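Local atomic coordinates of ABC sugar (Ribose) transporter, periplasmic substrate-binding subunit (Rhodobacter sphaeroides, PDB entry 3L49), a protein that probably binds a sugar in the periplasm and passes it to an ABC transporter, although its true ligand is not established. Residues A[49-52]-A[53-57]; A[79-82]-A[83-86]; A[202-205]-A[206-210]; A[227-230]-A[231-235]. All coordinates share one frame; numbering follows the deposited sequence.

In the fold
Each contact lies along a single helix or its end, so none closes a long loop; the four follow in series along the chain, and none nests in or crosses another. Contact 1 is a stretch of helix 47-60, and contact 2 is the C-terminal end of helix 72-84. These helices pack together, Ile54 CG2 lying 3.8 Å from Ile82 CD1. Contact 3, in helix 200-212, and contact 4, in helix 227-234, touch likewise, Met203 CB lying 3.5 Å from Phe229 CE1. Contacts 2 and 4 lie on opposite sides of the chain's centre, their centres about 42 Å apart, consistent with the two pairs belonging to the two lobes of the periplasmic binding protein fold.

Contact 1: A[49-52]-A[53-57]; sequences TQVS and QIQTL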
loop_
_atom_site.group_PDB
_atom_site.type_symbol
_atom_site.label_atom_id
_atom_site.label_comp_id
_atom_site.label_asym_id
_atom_site.label_seq_id
_atom_site.Cartn_x
_atom_site.Cartn_y
_atom_site.Cartn_z
ATOM N N THR A 49 -2.188 -6.051 -18.967
ATOM C CA THR A 49 -1.859 -4.737 -19.533
ATOM C C THR A 49 -0.456 -4.320 -19.107
ATOM O O THR A 49 0.363 -3.939 -19.959
ATOM C CB THR A 49 -2.881 -3.650 -19.126
ATOM O OG1 THR A 49 -4.181 -4.029 -19.577
ATOM C CG2 THR A 49 -2.526 -2.286 -19.747
ATOM N N GLN A 50 -0.181 -4.430 -17.800
ATOM C CA GLN A 50 1.130 -4.077 -17.234
ATOM C C GLN A 50 2.272 -4.831 -17.912
ATOM O O GLN A 50 3.288 -4.225 -18.270
ATOM C CB GLN A 50 1.172 -4.299 -15.715
ATOM C CG GLN A 50 2.554 -4.012 -15.108
ATOM C CD GLN A 50 2.503 -3.446 -13.708
ATOM O OE1 GLN A 50 1.837 -3.994 -12.830
ATOM N NE2 GLN A 50 3.225 -2.345 -13.488
ATOM N N VAL A 51 2.079 -6.144 -18.069
ATOM C CA VAL A 51 2.982 -7.027 -18.809
ATOM C C VAL A 51 3.363 -6.460 -20.186
ATOM O O VAL A 51 4.550 -6.309 -20.491
ATOM C CB VAL A 51 2.368 -8.442 -18.956
ATOM C CG1 VAL A 51 3.198 -9.303 -19.901
ATOM C CG2 VAL A 51 2.254 -9.113 -17.603
ATOM N N SER A 52 2.361 -6.116 -20.994
ATOM C CA SER A 52 2.624 -5.553 -22.315
ATOM C C SER A 52 3.185 -4.133 -22.236
ATOM O O SER A 52 3.969 -3.718 -23.096
ATOM C CB SER A 52 1.369 -5.594 -23.186
ATOM O OG SER A 52 0.382 -4.706 -22.697
ATOM N N GLN A 53 2.798 -3.394 -21.198
ATOM C CA GLN A 53 3.373 -2.073 -20.951
ATOM C C GLN A 53 4.859 -2.140 -20.610
ATOM O O GLN A 53 5.626 -1.256 -20.989
ATOM C CB GLN A 53 2.586 -1.338 -19.881
ATOM C CG GLN A 53 1.415 -0.583 -20.454
ATOM C CD GLN A 53 0.436 -0.143 -19.406
ATOM O OE1 GLN A 53 0.508 -0.567 -18.256
ATOM N NE2 GLN A 53 -0.501 0.709 -19.799
ATOM N N ILE A 54 5.261 -3.204 -19.917
ATOM C CA ILE A 54 6.676 -3.507 -19.706
ATOM C C ILE A 54 7.387 -3.830 -21.044
ATOM O O ILE A 54 8.459 -3.272 -21.334
ATOM C CB ILE A 54 6.857 -4.636 -18.644
ATOM C CG1 ILE A 54 6.496 -4.116 -17.245
ATOM C CG2 ILE A 54 8.278 -5.183 -18.652
ATOM C CD1 ILE A 54 6.291 -5.201 -16.197
ATOM N N GLN A 55 6.761 -4.702 -21.851
ATOM C CA GLN A 55 7.259 -5.098 -23.181
ATOM C C GLN A 55 7.541 -3.889 -24.054
ATOM O O GLN A 55 8.594 -3.806 -24.689
ATOM C CB GLN A 55 6.250 -5.993 -23.903
ATOM C CG GLN A 55 6.044 -7.365 -23.282
ATOM C CD GLN A 55 4.925 -8.151 -23.944
ATOM O OE1 GLN A 55 4.023 -7.584 -24.559
ATOM N NE2 GLN A 55 4.977 -9.465 -23.815
ATOM N N THR A 56 6.578 -2.971 -24.075
ATOM C CA THR A 56 6.699 -1.659 -24.708
ATOM C C THR A 56 7.947 -0.904 -24.262
ATOM O O THR A 56 8.744 -0.453 -25.096
ATOM C CB THR A 56 5.481 -0.803 -24.347
ATOM O OG1 THR A 56 4.292 -1.479 -24.766
ATOM C CG2 THR A 56 5.563 0.567 -25.001
ATOM N N LEU A 57 8.108 -0.790 -22.941
ATOM C CA LEU A 57 9.223 -0.066 -22.339
ATOM C C LEU A 57 10.563 -0.686 -22.685
ATOM O O LEU A 57 11.493 0.041 -23.041
ATOM C CB LEU A 57 9.059 0.041 -20.820
ATOM C CG LEU A 57 8.009 1.016 -20.275
ATOM C CD1 LEU A 57 7.869 0.880 -18.754
ATOM C CD2 LEU A 57 8.305 2.466 -20.669
#
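Thr49 to Leu57 form an unbroken part of helix 47-60, in which Gln53 N reaches Thr49 O at 2.8 Å and Ile54, Gln55 and Thr56 repeat the same step back to Gln50, Val51 and Ser52. Two of these carbonyls also take a hydroxyl. Thr49 O accepts a second bond from Ser52 OG at 2.8 Å; a chi1 of 68° sets that hydroxyl between its own backbone N and carbonyl carbon, facing the preceding turn. Ser52 O is held twice by one residue, since Thr56 N and Thr56 OG1, the latter at 2.8 Å, approach from opposite faces of its plane.

Gln53 runs alongside Thr49 and points the same way, with Thr49 CG2 packed 3.6 Å from Gln53 NE2. The amide has its polar partner in Asp42 O, which accepts from NE2. With an alanine in place of Gln53, the Asp42 carbonyl would probably lose this donor and the Thr49 methyl its flanking cover. On another side of the helix the Gln50 chain crosses Ile54, its CG 4.1 Å from Ile54 CD1, while Gln50 NE2 bonds to Thr11 OG1 of strand 7-12. The extended Gln55 chain runs back along the helix, its OE1 3.3 Å from Ser52 CA.

The chemistry divides round the helix. Its hydroxyls bond to carbonyls of their own helix, the amides of Gln50 and Gln53 bond outward to the neighbouring strands, and Val51 and Ile54 give helix 72-84 an apolar surface to pack on.

Contact 2: A[79-82]-A[83-86]; sequences LQKI and NDAG
Gln80 and Asp84 meet because the glutamine chain, after leaving with CG anti to its backbone N, bends at chi2 (69°), while Asp84 chi1 (-67°) sets CG beside its own N, which swings the carboxylate back toward Gln80. Gln80 NE2 then donates to Asp84 OD2 at 3.1 Å with an N-H...O angle of 148°. The donor comes to the syn side of OD2 but tilted out of the carboxylate plane, so the bond is neither straight nor flat. OD2 also lies 3.0 Å from Gln80 O, a pairing of two acceptors that probably costs some energy and that the amide donor may offset.

The Lys81 chain crosses the aspartate, with Lys81 CG 4.1 Å from Asp84 OD1, but its ammonium makes no ion pair there: Lys81 NZ is 6.9 Å from OD1, and the lysine instead forms a cation-pi contact with Trp78. Asn83 directs OD1 to His98 ND1, tying this face of the helix to the loop beyond strand 89-92.

The backbone bonds of Asn83, Asp84 and Ala85 to Leu79, Gln80 and Lys81 carry the helix to its last turn. Gly86 then turns the chain aside: its positive phi comes with two bonds back into that turn, one of them from Gly86 N to Asn83 O at 3.1 Å. This Schellman motif is a common helix C-terminal signal, and here it ends the helix of the beta-alpha-beta unit between strands 64-68 and 89-92.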
loop_
_atom_site.group_PDB
_atom_site.type_symbol
_atom_site.label_atom_id
_atom_site.label_comp_id
_atom_site.label_asym_id
_atom_site.label_seq_id
_atom_site.Cartn_x
_atom_site.Cartn_y
_atom_site.Cartn_z
ATOM N N LEU A 79 10.320 -8.656 -15.092
ATOM C CA LEU A 79 11.362 -7.919 -14.390
ATOM C C LEU A 79 12.739 -8.488 -14.732
ATOM O O LEU A 79 13.700 -7.737 -14.924
ATOM C CB LEU A 79 11.122 -7.970 -12.880
ATOM C CG LEU A 79 9.838 -7.338 -12.327
ATOM C CD1 LEU A 79 9.741 -7.556 -10.830
ATOM C CD2 LEU A 79 9.724 -5.846 -12.652
ATOM N N GLN A 80 12.812 -9.816 -14.816
ATOM C CA GLN A 80 13.999 -10.529 -15.282
ATOM C C GLN A 80 14.417 -10.106 -16.696
ATOM O O GLN A 80 15.602 -9.908 -16.960
ATOM C CB GLN A 80 13.754 -12.043 -15.223
ATOM C CG GLN A 80 14.909 -12.906 -15.728
ATOM C CD GLN A 80 16.114 -12.849 -14.814
ATOM O OE1 GLN A 80 16.118 -13.451 -13.740
ATOM N NE2 GLN A 80 17.146 -12.123 -15.235
ATOM N N LYS A 81 13.437 -9.954 -17.589
ATOM C CA LYS A 81 13.693 -9.511 -18.966
ATOM C C LYS A 81 14.151 -8.048 -19.087
ATOM O O LYS A 81 14.890 -7.719 -20.024
ATOM C CB LYS A 81 12.497 -9.804 -19.875
ATOM C CG LYS A 81 12.455 -11.248 -20.384
ATOM C CD LYS A 81 11.031 -11.704 -20.683
ATOM C CE LYS A 81 10.967 -13.210 -20.933
ATOM N NZ LYS A 81 9.641 -13.796 -20.552
ATOM N N ILE A 82 13.731 -7.186 -18.152
ATOM C CA ILE A 82 14.290 -5.820 -18.053
ATOM C C ILE A 82 15.788 -5.883 -17.715
ATOM O O ILE A 82 16.601 -5.142 -18.293
ATOM C CB ILE A 82 13.540 -4.923 -17.026
ATOM C CG1 ILE A 82 12.058 -4.820 -17.376
ATOM C CG2 ILE A 82 14.143 -3.503 -16.984
ATOM C CD1 ILE A 82 11.156 -4.422 -16.213
ATOM N N ASN A 83 16.143 -6.783 -16.796
ATOM C CA ASN A 83 17.542 -7.023 -16.439
ATOM C C ASN A 83 18.313 -7.595 -17.627
ATOM O O ASN A 83 19.459 -7.201 -17.872
ATOM C CB ASN A 83 17.668 -7.965 -15.227
ATOM C CG ASN A 83 16.998 -7.419 -13.962
ATOM O OD1 ASN A 83 16.598 -8.190 -13.088
ATOM N ND2 ASN A 83 16.888 -6.100 -13.855
ATOM N N ASP A 84 17.664 -8.506 -18.363
ATOM C CA ASP A 84 18.211 -9.100 -19.591
ATOM C C ASP A 84 18.489 -8.050 -20.654
ATOM O O ASP A 84 19.511 -8.105 -21.334
ATOM C CB ASP A 84 17.261 -10.160 -20.166
ATOM C CG ASP A 84 17.138 -11.395 -19.280
ATOM O OD1 ASP A 84 16.339 -12.299 -19.630
ATOM O OD2 ASP A 84 17.827 -11.466 -18.235
ATOM N N ALA A 85 17.585 -7.081 -20.776
ATOM C CA ALA A 85 17.741 -5.982 -21.727
ATOM C C ALA A 85 18.819 -4.974 -21.312
ATOM O O ALA A 85 19.202 -4.108 -22.103
ATOM C CB ALA A 85 16.412 -5.286 -21.938
ATOM N N GLY A 86 19.307 -5.099 -20.079
ATOM C CA GLY A 86 20.344 -4.212 -19.548
ATOM C C GLY A 86 19.832 -2.829 -19.171
ATOM O O GLY A 86 20.579 -1.847 -19.229
#

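Contact 3: A[202-205]-A[206-210]; sequences PMIG and ATQAL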
loop_
_atom_site.group_PDB
_atom_site.type_symbol
_atom_site.label_atom_id
_atom_site.label_comp_id
_atom_site.label_asym_id
_atom_site.label_seq_id
_atom_site.Cartn_x
_atom_site.Cartn_y
_atom_site.Cartn_z
ATOM N N PRO A 202 -10.512 -0.146 1.775
ATOM C CA PRO A 202 -11.584 -0.993 2.331
ATOM C C PRO A 202 -12.069 -0.578 3.725
ATOM O O PRO A 202 -13.231 -0.807 4.069
ATOM C CB PRO A 202 -10.948 -2.394 2.391
ATOM C CG PRO A 202 -9.485 -2.161 2.338
ATOM C CD PRO A 202 -9.278 -0.923 1.536
ATOM N N MET A 203 -11.196 0.040 4.515
ATOM C CA MET A 203 -11.574 0.469 5.858
ATOM C C MET A 203 -12.534 1.653 5.842
ATOM O O MET A 203 -13.272 1.854 6.803
ATOM C CB MET A 203 -10.337 0.720 6.737
ATOM C CG MET A 203 -9.501 -0.528 7.045
ATOM S SD MET A 203 -10.421 -1.861 7.850
ATOM C CE MET A 203 -10.956 -2.878 6.482
ATOM N N ILE A 204 -12.532 2.415 4.744
ATOM C CA ILE A 204 -13.520 3.479 4.531
ATOM C C ILE A 204 -14.926 2.872 4.478
ATOM O O ILE A 204 -15.841 3.360 5.136
ATOM C CB ILE A 204 -13.217 4.323 3.265
ATOM C CG1 ILE A 204 -11.907 5.098 3.439
ATOM C CG2 ILE A 204 -14.343 5.327 2.989
ATOM C CD1 ILE A 204 -11.229 5.489 2.121
ATOM N N GLY A 205 -15.061 1.782 3.727
ATOM C CA GLY A 205 -16.295 1.014 3.661
ATOM C C GLY A 205 -16.679 0.338 4.959
ATOM O O GLY A 205 -17.841 0.385 5.367
ATOM N N ALA A 206 -15.700 -0.281 5.612
ATOM C CA ALA A 206 -15.932 -1.006 6.871
ATOM C C ALA A 206 -16.460 -0.076 7.958
ATOM O O ALA A 206 -17.383 -0.429 8.688
ATOM C CB ALA A 206 -14.655 -1.710 7.330
ATOM N N THR A 207 -15.888 1.122 8.022
ATOM C CA THR A 207 -16.315 2.173 8.945
ATOM C C THR A 207 -17.749 2.613 8.666
ATOM O O THR A 207 -18.559 2.704 9.599
ATOM C CB THR A 207 -15.362 3.382 8.867
ATOM O OG1 THR A 207 -14.014 2.918 8.966
ATOM C CG2 THR A 207 -15.627 4.384 9.981
ATOM N N GLN A 208 -18.054 2.869 7.387
ATOM C CA GLN A 208 -19.403 3.249 6.952
ATOM C C GLN A 208 -20.462 2.219 7.370
ATOM O O GLN A 208 -21.533 2.599 7.869
ATOM C CB GLN A 208 -19.432 3.462 5.446
ATOM C CG GLN A 208 -18.863 4.809 4.984
ATOM C CD GLN A 208 -18.567 4.847 3.489
ATOM O OE1 GLN A 208 -18.064 5.850 2.967
ATOM N NE2 GLN A 208 -18.870 3.747 2.792
ATOM N N ALA A 209 -20.135 0.930 7.198
ATOM C CA ALA A 209 -20.998 -0.188 7.589
ATOM C C ALA A 209 -21.270 -0.264 9.091
ATOM O O ALA A 209 -22.411 -0.473 9.499
ATOM C CB ALA A 209 -20.409 -1.519 7.097
ATOM N N LEU A 210 -20.219 -0.113 9.900
ATOM C CA LEU A 210 -20.335 -0.134 11.365
ATOM C C LEU A 210 -21.181 1.020 11.860
ATOM O O LEU A 210 -21.985 0.863 12.783
ATOM C CB LEU A 210 -18.951 -0.040 12.027
ATOM C CG LEU A 210 -17.972 -1.211 11.906
ATOM C CD1 LEU A 210 -16.623 -0.814 12.499
ATOM C CD2 LEU A 210 -18.512 -2.478 12.571
#
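Ile204 and Gln208 lie side by side and point the same way, so that Ile204 CG2 comes to 3.8 Å from Gln208 OE1. The glutamine chain starts beside its own backbone N (chi1 -79°) and is extended beyond CG; this carries it back over the preceding turn, where Gln208 CG rests 3.4 Å from Ile204 O. The far side of its amide passes the backbone of Gly205, with NE2 3.9 Å from Gly205 CA. Shortening Gln208 to an alanine would probably strip the flank of Ile204 of this cover and deprive Ile172 and Tyr176 of helix 171-185 of the packing this chain gives them.

Met203 is oriented differently: bends at chi2 and chi3 curl its chain until CE stands 4.0 Å from Ala206 CB, an apolar contact one turn along. Thr207 turns its hydroxyl onto the carbonyl of Met203. Both Thr207 N, at 3.0 Å, and Thr207 OG1 donate to Met203 O; the amide stands well above the carbonyl plane and the hydroxyl is less tilted. The hydroxyl bond measures only 2.5 Å, a length best not pressed at this resolution. Thr207 OG1 is also hydrogen-bonded to Thr220 OG1, linking the helix to strand 219-222.

Such a helix, pressed against the sheet and flanked by further helices, is the connecting element of a beta-alpha-beta crossover, here the unit of strand 194-197, helix 200-212 and strand 219-222.

Contact 4: A[227-230]-A[231-235]; sequences PEFV and EMVAD
Glu231 N bonds to Pro227 O at 3.2 Å, at the start of helix 227-234, and Met232, Val233 and Ala234 follow with amide bonds to Glu228, Phe229 and Val230. The bonds shorten along the helix, from 3.3 Å for Met232 N to Glu228 O to 2.9 Å for both Val233 N to Phe229 O and Ala234 N to Val230 O. Asp235 leaves helical geometry, its N making weak bonds to Glu231 O and Met232 O.

The Phe229 ring gathers the side-chain contacts, its CG set opposite the backbone N (chi1 -162°). The Met232 side chain crosses that of Phe229 at about a right angle and places SD 4.1 Å from Phe229 CD1. The sulfur is 5.2 Å from the ring centroid and 62° off the normal, an oblique Met-aromatic contact. Across the ring, but on the same side of its plane, Val233 CG2 comes to 3.8 Å from Phe229 CE2, so the methionine and the valine touch para-related ring atoms.

Ala240 and Val243 of strand 240-245 and Met203 and Thr207 of helix 200-212 also pack on Phe229. Dispersion, with a contribution from the polarisable sulfur, therefore probably holds this buried ring, while the carbonyls of Val233 and Asp235 are bonded by Lys281 NZ, whose positive charge is likely to suit the helix C-terminus.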
loop_
_atom_site.group_PDB
_atom_site.type_symbol
_atom_site.label_atom_id
_atom_site.label_comp_id
_atom_site.label_asym_id
_atom_site.label_seq_id
_atom_site.Cartn_x
_atom_site.Cartn_y
_atom_site.Cartn_z
ATOM N N PRO A 227 -7.362 10.896 2.442
ATOM C CA PRO A 227 -8.070 12.015 3.083
ATOM C C PRO A 227 -9.394 11.654 3.762
ATOM O O PRO A 227 -9.676 12.168 4.843
ATOM C CB PRO A 227 -8.304 12.984 1.923
ATOM C CG PRO A 227 -7.145 12.751 1.031
ATOM C CD PRO A 227 -6.888 11.270 1.094
ATOM N N GLU A 228 -10.168 10.761 3.142
ATOM C CA GLU A 228 -11.426 10.264 3.720
ATOM C C GLU A 228 -11.250 9.429 4.991
ATOM O O GLU A 228 -12.044 9.556 5.920
ATOM C CB GLU A 228 -12.279 9.518 2.680
ATOM C CG GLU A 228 -11.562 9.196 1.353
ATOM C CD GLU A 228 -12.438 8.449 0.337
ATOM O OE1 GLU A 228 -11.915 8.090 -0.744
ATOM O OE2 GLU A 228 -13.639 8.216 0.617
ATOM N N PHE A 229 -10.215 8.593 5.051
ATOM C CA PHE A 229 -9.992 7.800 6.262
ATOM C C PHE A 229 -9.365 8.590 7.419
ATOM O O PHE A 229 -9.734 8.395 8.577
ATOM C CB PHE A 229 -9.231 6.498 5.987
ATOM C CG PHE A 229 -9.369 5.483 7.093
ATOM C CD1 PHE A 229 -10.566 4.792 7.279
ATOM C CD2 PHE A 229 -8.312 5.235 7.969
ATOM C CE1 PHE A 229 -10.701 3.861 8.313
ATOM C CE2 PHE A 229 -8.433 4.305 8.995
ATOM C CZ PHE A 229 -9.629 3.615 9.171
ATOM N N VAL A 230 -8.436 9.485 7.096
ATOM C CA VAL A 230 -7.853 10.428 8.062
ATOM C C VAL A 230 -8.939 11.240 8.780
ATOM O O VAL A 230 -8.977 11.289 10.010
ATOM C CB VAL A 230 -6.842 11.373 7.358
ATOM C CG1 VAL A 230 -6.374 12.490 8.280
ATOM C CG2 VAL A 230 -5.657 10.585 6.858
ATOM N N GLU A 231 -9.830 11.844 7.994
ATOM C CA GLU A 231 -10.957 12.612 8.504
ATOM C C GLU A 231 -11.897 11.790 9.399
ATOM O O GLU A 231 -12.437 12.307 10.377
ATOM C CB GLU A 231 -11.734 13.209 7.338
ATOM C CG GLU A 231 -12.402 14.536 7.662
ATOM C CD GLU A 231 -13.298 15.041 6.542
ATOM O OE1 GLU A 231 -13.212 14.517 5.408
ATOM O OE2 GLU A 231 -14.090 15.972 6.801
ATOM N N MET A 232 -12.083 10.517 9.054
ATOM C CA MET A 232 -12.850 9.562 9.875
ATOM C C MET A 232 -12.159 9.253 11.206
ATOM O O MET A 232 -12.823 9.130 12.236
ATOM C CB MET A 232 -13.075 8.256 9.104
ATOM C CG MET A 232 -14.202 8.273 8.081
ATOM S SD MET A 232 -14.093 6.823 7.016
ATOM C CE MET A 232 -15.749 6.778 6.352
ATOM N N VAL A 233 -10.831 9.118 11.173
ATOM C CA VAL A 233 -10.023 8.888 12.379
ATOM C C VAL A 233 -10.100 10.092 13.319
ATOM O O VAL A 233 -10.268 9.927 14.532
ATOM C CB VAL A 233 -8.546 8.534 12.022
ATOM C CG1 VAL A 233 -7.600 8.704 13.225
ATOM C CG2 VAL A 233 -8.462 7.115 11.479
ATOM N N ALA A 234 -10.015 11.293 12.742
ATOM C CA ALA A 234 -10.081 12.545 13.500
ATOM C C ALA A 234 -11.472 12.842 14.071
ATOM O O ALA A 234 -11.587 13.566 15.058
ATOM C CB ALA A 234 -9.596 13.721 12.643
ATOM N N ASP A 235 -12.514 12.291 13.447
ATOM C CA ASP A 235 -13.890 12.438 13.926
ATOM C C ASP A 235 -14.162 11.515 15.116
ATOM O O ASP A 235 -14.107 10.292 14.972
ATOM C CB ASP A 235 -14.882 12.154 12.788
ATOM C CG ASP A 235 -16.343 12.163 13.251
ATOM O OD1 ASP A 235 -16.707 12.939 14.167
ATOM O OD2 ASP A 235 -17.143 11.395 12.676
#